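Local atomic coordinates of metallo-beta-lactamase (PDB entry 5AYA), a protein that hydrolyses the amide bond of beta-lactam antibiotics, probably at its two-zinc centre, as a subclass B3 metallo-beta-lactamase. Residues 72-77 / 148-153; 141-146 / 156-161; 170-175 / 212-217. One frame throughout, in Å; residues are numbered along the deposited sequence.

Contact 1: residues 72-77 / 148-153; sequences HSHEDH and PGHTEG. With ZN (zinc ion), chain B; ZN (zinc ion), chain C; NA (sodium ion), chain E; X8Z (L-captopril), chain H.
His72 and His150 reach one zinc ion (chain B) through quite different first torsions: CG of His72 lies between its backbone N and carbonyl carbon (chi1 73°), whereas CG of His150 is anti to the backbone N (chi1 178°). At the metal the two rings meet edge-to-face, the edge of His150 over one face of His72, with planes at 69° and His150 CD2 3.7 Å from His72 CE1. His74 comes in obliquely to His150, its CE1 3.3 Å from His150 NE2, and turns ND1 rather than NE2 to the metal. No hydrogen bond joins the segments; the shared zinc does, bound by His72 NE2, His74 ND1 and His150 NE2. The captopril S is its fourth ligand, 2.3 Å from that zinc ion (chain B). This is the three-histidine site of the metallo-beta-lactamase fold, with the HxHxDH sequence of 72-77 supplying Asp76 OD2 and His77 NE2 to the second zinc (chain C), which lies 2.4 Å from the same captopril S. His215 completes that second site. The far ring nitrogens are also held: His72 ND1 by Asp174, His74 NE2 by Asp111 and His150 ND1 by the carbonyl of Thr177, which fixes the ring rotations. Beside the metal, Thr151 sends CG2 to within 3.6 Å of both His74 NE2 and His72 CD2, while its OG1, hydrogen-bonded to Asn98, abuts His72 CB at 3.3 Å.

Contact 2: residues 141-146 / 156-161; sequences AVKAHA and TWTWQS. With NA (sodium ion), chain D.
Lys143 and Thr158 face each other as an antiparallel hydrogen-bonded pair, each backbone N-H given to the other's carbonyl: Lys143 N to Thr158 O at 2.8 Å, nearly straight at 167°, and Thr158 N to Lys143 O at 3.0 Å. His145 and Thr156 repeat the exchange, with both N...O distances 2.9 Å but more bent N-H...O angles. Between them Ala144 and Trp157 form a non-hydrogen-bonded pair, and the backbone of Ala144 is hydrogen-bonded to Gly132 and Glu133. On the side of the sheet that carries His145 and Thr158, His145 NE2 meets Thr158 OG1 at 2.8 Å, near the ring plane; either atom could donate. Thr158 presents this hydroxyl because OG1 sits between its backbone N and carbonyl carbon (chi1 59°). Thr156 OG1 instead pairs with Thr147 OG1 and the backbone N of Asp174. Where the strands diverge past Val142, water takes over: one molecule donates to Ala141 O and accepts from Gln160 N at 2.7 Å, and a second also donates to Ala141 O. Gln160 O is a ligand of a sodium ion, together with Asn17. The opposite side of the sheet is mainly apolar, Ala144 CB lying 3.7 Å from Trp157 CZ3 and Val142 CG1 touching the indoles of both Trp157 and Trp159. Of the indole N-H groups there, Trp159 NE1 bonds to Thr18 OG1 and Trp157 NE1 weakly to Ser70 O. Leu31 and Leu69 of the other sheet also touch Val142, placing this antiparallel beta hairpin at the sheet-to-sheet interface of the alpha-beta/beta-alpha sandwich of metallo-beta-lactamases.

Contact 3: residues 170-175 / 212-217; sequences VVFADS and IAAHPE. With ZN (zinc ion), chain C; X8Z (L-captopril), chain H.
Val170 opens the contact by bringing CG1 to 3.7 Å from Ile212 CD1, the end methyl of the isoleucine. One residue on, Val171 contributes its carbonyl oxygen, which accepts the N-H of Ile212 at 2.8 Å in a nearly straight bond (170°). Phe172 pairs with Ile212 in parallel register. Its CG is anti to the backbone N (chi1 -164°), which places Ile212 O over one ring face, offset toward the rim, and sets CD2 4.1 Å from Ile212 CG2; the CE1 corner extends on to Ala214. Ile212 O is approached twice, by the N-H of Ala173 in a hydrogen bond and by the CA-H of Phe172 in a weaker contact. The connection is a beta-alpha-beta crossover, in which strand 166-173 leads through helix 190-205 to strand 210-213, an edge strand of the sheet; the chain after strand 210-213 supplies the zinc ligand His215, and that after strand 166-173 the second-shell Asp174. Ala173 O accepts Ala214 N at 3.0 Å, the last of the backbone bonds between the two segments. Asp174, just past the strand, points its side chain away from 212-217, and its OD1 also takes a weak bond from Ser175 N. Finally, Ser175 OG lies at the edge of the His215 ring, near its plane and 4.1 Å from CD2. His215 binds the second zinc (chain C) through NE2 at 2.2 Å and offers one ring face to the captopril amide nitrogen; the pyrrolidine C7 of the same ligand lies 3.5 Å from Glu217 OE2.

Overall arrangement
Contacts 1 and 3 meet directly at the two-zinc centre, their centres about 13 Å apart. Ser175 OG packs 3.2 Å from His72 CE1, and His150 CB lies 3.4 Å from Ser175 O. Both contacts share captopril and the second zinc, where Asp76 OD2 comes within 3.3 Å of His215 CE1. Contact 2 stands further back, about 17 Å centre to centre from contact 1, yet its hairpin runs through 148-153, the loop carrying His150. It joins contact 3 within one sheet, their centres about 12 Å apart: Trp157 O and Phe172 N are 2.8 Å apart, as are Trp159 O and Val170 N, both probable hydrogen bonds, and Thr156 CG2 packs 3.2 Å from Phe172 O.

Contact 1: residues 72-77 / 148-153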
loop_
_atom_site.group_PDB
_atom_site.type_symbol
_atom_site.label_atom_id
_atom_site.label_comp_id
_atom_site.label_asym_id
_atom_site.label_seq_id
_atom_site.Cartn_x
_atom_site.Cartn_y
_atom_site.Cartn_z
ATOM N N HIS A 72 -2.777 0.995 4.733
ATOM C CA HIS A 72 -3.757 0.946 5.829
ATOM C C HIS A 72 -3.713 -0.330 6.682
ATOM O O HIS A 72 -3.146 -1.356 6.276
ATOM C CB HIS A 72 -5.160 1.137 5.265
ATOM C CG HIS A 72 -5.676 -0.048 4.527
ATOM N ND1 HIS A 72 -5.540 -0.195 3.161
ATOM C CD2 HIS A 72 -6.318 -1.154 4.967
ATOM C CE1 HIS A 72 -6.022 -1.371 2.805
ATOM N NE2 HIS A 72 -6.534 -1.953 3.877
ATOM N N SER A 73 -4.432 -0.291 7.809
ATOM C CA SER A 73 -4.169 -1.172 8.952
ATOM C C SER A 73 -5.165 -2.317 9.012
ATOM O O SER A 73 -5.797 -2.547 10.041
ATOM C CB SER A 73 -4.225 -0.378 10.263
ATOM O OG SER A 73 -5.377 0.446 10.306
ATOM N N HIS A 74 -5.370 -2.977 7.882
ATOM C CA HIS A 74 -5.986 -4.290 7.873
ATOM C C HIS A 74 -4.914 -5.347 7.790
ATOM O O HIS A 74 -3.839 -5.097 7.237
ATOM C CB HIS A 74 -6.918 -4.444 6.696
ATOM C CG HIS A 74 -8.136 -3.607 6.809
ATOM N ND1 HIS A 74 -9.021 -3.445 5.773
ATOM C CD2 HIS A 74 -8.641 -2.910 7.854
ATOM C CE1 HIS A 74 -9.999 -2.643 6.156
ATOM N NE2 HIS A 74 -9.798 -2.314 7.420
ATOM N N GLU A 75 -5.234 -6.514 8.346
ATOM C CA GLU A 75 -4.282 -7.607 8.574
ATOM C C GLU A 75 -3.474 -8.001 7.319
ATOM O O GLU A 75 -2.252 -8.216 7.392
ATOM C CB GLU A 75 -5.030 -8.824 9.132
ATOM C CG GLU A 75 -6.119 -9.384 8.214
ATOM C CD GLU A 75 -6.935 -10.513 8.846
ATOM O OE1 GLU A 75 -6.497 -11.088 9.874
ATOM O OE2 GLU A 75 -8.003 -10.861 8.282
ATOM N N ASP A 76 -4.150 -8.024 6.180
ATOM C CA ASP A 76 -3.559 -8.471 4.927
ATOM C C ASP A 76 -2.457 -7.552 4.348
ATOM O O ASP A 76 -1.673 -8.017 3.507
ATOM C CB ASP A 76 -4.642 -8.760 3.868
ATOM C CG ASP A 76 -5.503 -7.552 3.531
ATOM O OD1 ASP A 76 -5.731 -6.683 4.410
ATOM O OD2 ASP A 76 -6.063 -7.543 2.414
ATOM N N HIS A 77 -2.374 -6.293 4.811
ATOM C CA HIS A 77 -1.284 -5.378 4.415
ATOM C C HIS A 77 -0.326 -5.108 5.544
ATOM O O HIS A 77 0.837 -4.788 5.314
ATOM C CB HIS A 77 -1.848 -4.036 3.947
ATOM C CG HIS A 77 -2.948 -4.164 2.953
ATOM N ND1 HIS A 77 -2.726 -4.537 1.644
ATOM C CD2 HIS A 77 -4.292 -4.121 3.107
ATOM C CE1 HIS A 77 -3.879 -4.626 1.014
ATOM N NE2 HIS A 77 -4.847 -4.458 1.898
ATOM N N PRO A 148 -8.327 8.641 3.045
ATOM C CA PRO A 148 -9.136 7.860 3.970
ATOM C C PRO A 148 -10.473 7.425 3.361
ATOM O O PRO A 148 -10.758 7.694 2.171
ATOM C CB PRO A 148 -9.333 8.816 5.142
ATOM C CG PRO A 148 -9.347 10.183 4.502
ATOM C CD PRO A 148 -8.463 10.092 3.277
ATOM N N GLY A 149 -11.229 6.664 4.153
ATOM C CA GLY A 149 -12.485 6.083 3.703
ATOM C C GLY A 149 -12.622 4.599 4.016
ATOM O O GLY A 149 -13.576 4.182 4.674
ATOM N N HIS A 150 -11.735 3.805 3.415
ATOM C CA HIS A 150 -11.665 2.365 3.625
ATOM C C HIS A 150 -11.176 2.147 5.047
ATOM O O HIS A 150 -11.568 1.180 5.708
ATOM C CB HIS A 150 -10.713 1.736 2.557
ATOM C CG HIS A 150 -10.510 0.249 2.682
ATOM N ND1 HIS A 150 -11.254 -0.656 1.957
ATOM C CD2 HIS A 150 -9.532 -0.473 3.283
ATOM C CE1 HIS A 150 -10.811 -1.878 2.185
ATOM N NE2 HIS A 150 -9.765 -1.798 2.986
ATOM N N THR A 151 -10.226 2.992 5.458
ATOM C CA THR A 151 -9.834 3.166 6.853
ATOM C C THR A 151 -9.661 4.674 7.064
ATOM O O THR A 151 -9.488 5.418 6.089
ATOM C CB THR A 151 -8.491 2.502 7.207
ATOM O OG1 THR A 151 -7.425 3.151 6.487
ATOM C CG2 THR A 151 -8.491 0.990 6.900
ATOM N N GLU A 152 -9.668 5.100 8.326
ATOM C CA GLU A 152 -9.572 6.522 8.671
ATOM C C GLU A 152 -8.156 7.032 8.421
ATOM O O GLU A 152 -7.967 8.149 7.948
ATOM C CB GLU A 152 -9.938 6.730 10.135
ATOM C CG GLU A 152 -10.396 8.137 10.488
ATOM C CD GLU A 152 -10.697 8.304 11.970
ATOM O OE1 GLU A 152 -11.151 7.325 12.609
ATOM O OE2 GLU A 152 -10.471 9.419 12.500
ATOM N N GLY A 153 -7.166 6.164 8.627
ATOM C CA GLY A 153 -5.772 6.573 8.491
ATOM C C GLY A 153 -5.072 6.166 7.205
ATOM O O GLY A 153 -3.857 6.213 7.138
HETATM ZN ZN ZN B . -8.380 -3.054 3.790
HETATM ZN ZN ZN C . -6.444 -5.724 1.606
HETATM NA NA NA E . -1.418 4.614 6.742
HETATM O O1 X8Z H . -10.174 -4.055 -1.600
HETATM C C4 X8Z H . -10.050 -5.238 -1.291
HETATM C C2 X8Z H . -9.838 -5.604 0.156
HETATM C C1 X8Z H . -9.171 -4.418 0.818
HETATM S S X8Z H . -8.484 -4.843 2.420
HETATM C C3 X8Z H . -11.129 -6.016 0.870
HETATM N N X8Z H . -10.027 -6.256 -2.167
HETATM C C8 X8Z H . -10.031 -6.032 -3.616
HETATM C C9 X8Z H . -11.252 -5.327 -4.096
HETATM O O3 X8Z H . -12.415 -5.609 -3.521
HETATM O O2 X8Z H . -11.199 -4.561 -5.048
HETATM C C5 X8Z H . -9.971 -7.685 -1.828
HETATM C C6 X8Z H . -9.880 -8.438 -3.150
HETATM C C7 X8Z H . -10.008 -7.414 -4.262
HETATM O O HOH W 1 -2.136 2.293 8.279
#

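Contact 2: residues 141-146 / 156-161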
loop_
_atom_site.group_PDB
_atom_site.type_symbol
_atom_site.label_atom_id
_atom_site.label_comp_id
_atom_site.label_asym_id
_atom_site.label_seq_id
_atom_site.Cartn_x
_atom_site.Cartn_y
_atom_site.Cartn_z
ATOM N N ALA A 141 12.736 10.137 -1.771
ATOM C CA ALA A 141 11.728 11.060 -1.301
ATOM C C ALA A 141 10.333 10.542 -1.607
ATOM O O ALA A 141 9.936 10.462 -2.778
ATOM C CB ALA A 141 11.932 12.428 -1.929
ATOM N N VAL A 142 9.612 10.178 -0.551
ATOM C CA VAL A 142 8.283 9.592 -0.659
ATOM C C VAL A 142 7.299 10.555 0.007
ATOM O O VAL A 142 7.510 10.974 1.145
ATOM C CB VAL A 142 8.203 8.213 0.049
ATOM C CG1 VAL A 142 6.850 7.559 -0.166
ATOM C CG2 VAL A 142 9.284 7.281 -0.453
ATOM N N LYS A 143 6.223 10.870 -0.706
ATOM C CA LYS A 143 5.192 11.782 -0.232
ATOM C C LYS A 143 3.957 11.000 0.195
ATOM O O LYS A 143 3.433 10.164 -0.547
ATOM C CB LYS A 143 4.841 12.819 -1.316
ATOM C CG LYS A 143 3.993 13.972 -0.790
ATOM C CD LYS A 143 3.621 14.928 -1.898
ATOM C CE LYS A 143 2.846 16.115 -1.375
ATOM N NZ LYS A 143 2.791 17.163 -2.432
ATOM N N ALA A 144 3.537 11.248 1.430
ATOM C CA ALA A 144 2.238 10.820 1.916
ATOM C C ALA A 144 1.089 11.667 1.375
ATOM O O ALA A 144 1.086 12.896 1.516
ATOM C CB ALA A 144 2.218 10.848 3.424
ATOM N N HIS A 145 0.040 10.966 0.948
ATOM C CA HIS A 145 -1.244 11.564 0.592
ATOM C C HIS A 145 -2.325 10.880 1.422
ATOM O O HIS A 145 -2.421 9.651 1.399
ATOM C CB HIS A 145 -1.520 11.348 -0.900
ATOM C CG HIS A 145 -0.448 11.885 -1.802
ATOM N ND1 HIS A 145 -0.505 13.140 -2.368
ATOM C CD2 HIS A 145 0.698 11.324 -2.252
ATOM C CE1 HIS A 145 0.568 13.339 -3.108
ATOM N NE2 HIS A 145 1.326 12.260 -3.038
ATOM N N ALA A 146 -3.069 11.643 2.235
ATOM C CA ALA A 146 -4.229 11.084 2.953
ATOM C C ALA A 146 -5.307 10.630 1.975
ATOM O O ALA A 146 -5.798 11.416 1.142
ATOM C CB ALA A 146 -4.817 12.091 3.946
ATOM N N THR A 156 -1.977 6.933 0.595
ATOM C CA THR A 156 -1.360 6.636 -0.693
ATOM C C THR A 156 0.024 7.325 -0.820
ATOM O O THR A 156 0.189 8.498 -0.478
ATOM C CB THR A 156 -2.269 7.022 -1.872
ATOM O OG1 THR A 156 -3.457 6.217 -1.865
ATOM C CG2 THR A 156 -1.554 6.810 -3.187
ATOM N N TRP A 157 1.018 6.550 -1.249
ATOM C CA TRP A 157 2.427 6.950 -1.198
ATOM C C TRP A 157 2.950 7.155 -2.620
ATOM O O TRP A 157 2.702 6.323 -3.493
ATOM C CB TRP A 157 3.228 5.871 -0.480
ATOM C CG TRP A 157 2.797 5.594 0.981
ATOM C CD1 TRP A 157 2.000 4.578 1.409
ATOM C CD2 TRP A 157 3.224 6.283 2.171
ATOM N NE1 TRP A 157 1.891 4.598 2.777
ATOM C CE2 TRP A 157 2.636 5.631 3.269
ATOM C CE3 TRP A 157 4.062 7.375 2.416
ATOM C CZ2 TRP A 157 2.843 6.041 4.580
ATOM C CZ3 TRP A 157 4.255 7.781 3.718
ATOM C CH2 TRP A 157 3.671 7.098 4.784
ATOM N N THR A 158 3.693 8.253 -2.842
ATOM C CA THR A 158 4.225 8.594 -4.165
ATOM C C THR A 158 5.714 8.935 -4.145
ATOM O O THR A 158 6.240 9.463 -3.161
ATOM C CB THR A 158 3.499 9.822 -4.777
ATOM O OG1 THR A 158 3.638 10.971 -3.922
ATOM C CG2 THR A 158 2.023 9.541 -5.010
ATOM N N TRP A 159 6.334 8.761 -5.303
ATOM C CA TRP A 159 7.755 9.008 -5.485
ATOM C C TRP A 159 8.107 8.911 -6.974
ATOM O O TRP A 159 7.232 8.679 -7.810
ATOM C CB TRP A 159 8.574 8.017 -4.660
ATOM C CG TRP A 159 8.452 6.597 -5.118
ATOM C CD1 TRP A 159 9.243 5.956 -6.026
ATOM C CD2 TRP A 159 7.603 5.592 -4.555
ATOM N NE1 TRP A 159 8.840 4.662 -6.176
ATOM C CE2 TRP A 159 7.813 4.412 -5.302
ATOM C CE3 TRP A 159 6.626 5.593 -3.555
ATOM C CZ2 TRP A 159 7.135 3.232 -5.026
ATOM C CZ3 TRP A 159 5.894 4.440 -3.342
ATOM C CH2 TRP A 159 6.185 3.263 -4.040
ATOM N N GLN A 160 9.395 9.031 -7.279
ATOM C CA GLN A 160 9.890 9.020 -8.631
ATOM C C GLN A 160 11.008 7.994 -8.745
ATOM O O GLN A 160 11.792 7.841 -7.817
ATOM C CB GLN A 160 10.393 10.432 -8.954
ATOM C CG GLN A 160 11.142 10.583 -10.258
ATOM C CD GLN A 160 11.559 12.024 -10.510
ATOM O OE1 GLN A 160 10.785 12.813 -11.058
ATOM N NE2 GLN A 160 12.794 12.372 -10.119
ATOM N N SER A 161 11.000 7.214 -9.823
ATOM C CA SER A 161 12.099 6.341 -10.168
ATOM C C SER A 161 12.467 6.561 -11.618
ATOM O O SER A 161 11.610 6.963 -12.415
ATOM C CB SER A 161 11.746 4.871 -9.952
ATOM O OG SER A 161 11.480 4.600 -8.578
HETATM NA NA NA D . 13.517 6.873 -6.105
HETATM O O HOH W 2 10.901 10.461 -5.481
HETATM O O HOH W 3 8.107 12.302 -3.684
HETATM O O HOH W 4 12.564 8.648 -4.334
#

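Contact 3: residues 170-175 / 212-217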
loop_
_atom_site.group_PDB
_atom_site.type_symbol
_atom_site.label_atom_id
_atom_site.label_comp_id
_atom_site.label_asym_id
_atom_site.label_seq_id
_atom_site.Cartn_x
_atom_site.Cartn_y
_atom_site.Cartn_z
ATOM N N VAL A 170 5.539 7.361 -9.620
ATOM C CA VAL A 170 5.076 6.062 -9.150
ATOM C C VAL A 170 4.135 6.304 -7.983
ATOM O O VAL A 170 4.412 7.134 -7.140
ATOM C CB VAL A 170 6.246 5.197 -8.649
ATOM C CG1 VAL A 170 5.747 3.842 -8.165
ATOM C CG2 VAL A 170 7.338 5.022 -9.721
ATOM N N VAL A 171 3.021 5.565 -7.950
ATOM C CA VAL A 171 1.965 5.724 -6.954
ATOM C C VAL A 171 1.644 4.344 -6.381
ATOM O O VAL A 171 1.278 3.440 -7.122
ATOM C CB VAL A 171 0.675 6.292 -7.592
ATOM C CG1 VAL A 171 -0.436 6.453 -6.553
ATOM C CG2 VAL A 171 0.964 7.615 -8.311
ATOM N N PHE A 172 1.868 4.152 -5.088
ATOM C CA PHE A 172 1.384 2.944 -4.413
ATOM C C PHE A 172 0.026 3.255 -3.821
ATOM O O PHE A 172 -0.075 4.029 -2.889
ATOM C CB PHE A 172 2.368 2.504 -3.331
ATOM C CG PHE A 172 2.167 1.102 -2.850
ATOM C CD1 PHE A 172 1.098 0.789 -1.991
ATOM C CD2 PHE A 172 3.097 0.121 -3.122
ATOM C CE1 PHE A 172 0.938 -0.495 -1.486
ATOM C CE2 PHE A 172 2.962 -1.159 -2.594
ATOM C CZ PHE A 172 1.884 -1.468 -1.769
ATOM N N ALA A 173 -1.022 2.789 -4.488
ATOM C CA ALA A 173 -2.377 3.253 -4.236
ATOM C C ALA A 173 -3.013 2.424 -3.141
ATOM O O ALA A 173 -3.080 1.197 -3.237
ATOM C CB ALA A 173 -3.224 3.160 -5.500
ATOM N N ASP A 174 -3.469 3.110 -2.099
ATOM C CA ASP A 174 -4.237 2.482 -1.029
ATOM C C ASP A 174 -5.575 2.011 -1.572
ATOM O O ASP A 174 -6.013 2.474 -2.618
ATOM C CB ASP A 174 -4.464 3.473 0.110
ATOM C CG ASP A 174 -4.817 2.785 1.438
ATOM O OD1 ASP A 174 -4.663 1.553 1.542
ATOM O OD2 ASP A 174 -5.330 3.474 2.331
ATOM N N SER A 175 -6.218 1.084 -0.859
ATOM C CA SER A 175 -7.559 0.621 -1.239
ATOM C C SER A 175 -8.560 1.736 -1.050
ATOM O O SER A 175 -8.570 2.421 -0.020
ATOM C CB SER A 175 -7.990 -0.623 -0.426
ATOM O OG SER A 175 -6.925 -1.548 -0.301
ATOM N N ILE A 212 0.862 1.003 -8.526
ATOM C CA ILE A 212 0.910 -0.305 -7.884
ATOM C C ILE A 212 -0.197 -0.295 -6.810
ATOM O O ILE A 212 -0.144 0.489 -5.866
ATOM C CB ILE A 212 2.283 -0.572 -7.248
ATOM C CG1 ILE A 212 3.384 -0.449 -8.305
ATOM C CG2 ILE A 212 2.332 -1.949 -6.599
ATOM C CD1 ILE A 212 4.558 0.397 -7.885
ATOM N N ALA A 213 -1.290 -1.007 -7.083
ATOM C CA ALA A 213 -2.397 -1.080 -6.127
ATOM C C ALA A 213 -2.086 -2.063 -5.008
ATOM O O ALA A 213 -1.391 -3.063 -5.212
ATOM C CB ALA A 213 -3.691 -1.450 -6.831
ATOM N N ALA A 214 -2.565 -1.751 -3.810
ATOM C CA ALA A 214 -2.286 -2.584 -2.640
ATOM C C ALA A 214 -2.687 -4.033 -2.938
ATOM O O ALA A 214 -1.910 -4.972 -2.715
ATOM C CB ALA A 214 -3.043 -2.056 -1.422
ATOM N N HIS A 215 -3.885 -4.197 -3.476
ATOM C CA HIS A 215 -4.249 -5.419 -4.205
ATOM C C HIS A 215 -3.819 -5.337 -5.685
ATOM O O HIS A 215 -4.433 -4.634 -6.494
ATOM C CB HIS A 215 -5.755 -5.718 -4.065
ATOM C CG HIS A 215 -6.165 -6.113 -2.676
ATOM N ND1 HIS A 215 -5.958 -7.379 -2.166
ATOM C CD2 HIS A 215 -6.671 -5.379 -1.658
ATOM C CE1 HIS A 215 -6.330 -7.411 -0.899
ATOM N NE2 HIS A 215 -6.770 -6.209 -0.566
ATOM N N PRO A 216 -2.802 -6.127 -6.055
ATOM C CA PRO A 216 -2.015 -5.876 -7.259
ATOM C C PRO A 216 -2.783 -6.075 -8.543
ATOM O O PRO A 216 -2.582 -5.326 -9.490
ATOM C CB PRO A 216 -0.841 -6.861 -7.140
ATOM C CG PRO A 216 -1.192 -7.788 -6.017
ATOM C CD PRO A 216 -2.082 -6.995 -5.115
ATOM N N GLU A 217 -3.814 -6.912 -8.510
ATOM C CA GLU A 217 -4.674 -7.082 -9.679
ATOM C C GLU A 217 -5.548 -5.868 -9.987
ATOM O O GLU A 217 -5.984 -5.694 -11.117
ATOM C CB GLU A 217 -5.528 -8.353 -9.538
ATOM C CG GLU A 217 -6.750 -8.228 -8.645
ATOM C CD GLU A 217 -6.414 -8.256 -7.178
ATOM O OE1 GLU A 217 -5.280 -8.651 -6.825
ATOM O OE2 GLU A 217 -7.283 -7.863 -6.373
HETATM ZN ZN ZN C . -6.444 -5.724 1.606
HETATM O O1 X8Z H . -10.174 -4.055 -1.600
HETATM C C4 X8Z H . -10.050 -5.238 -1.291
HETATM C C2 X8Z H . -9.838 -5.604 0.156
HETATM C C1 X8Z H . -9.171 -4.418 0.818
HETATM S S X8Z H . -8.484 -4.843 2.420
HETATM C C3 X8Z H . -11.129 -6.016 0.870
HETATM N N X8Z H . -10.027 -6.256 -2.167
HETATM C C8 X8Z H . -10.031 -6.032 -3.616
HETATM C C9 X8Z H . -11.252 -5.327 -4.096
HETATM O O3 X8Z H . -12.415 -5.609 -3.521
HETATM O O2 X8Z H . -11.199 -4.561 -5.048
HETATM C C5 X8Z H . -9.971 -7.685 -1.828
HETATM C C6 X8Z H . -9.880 -8.438 -3.150
HETATM C C7 X8Z H . -10.008 -7.414 -4.262
HETATM O O HOH W 5 -6.228 -1.891 -3.599
#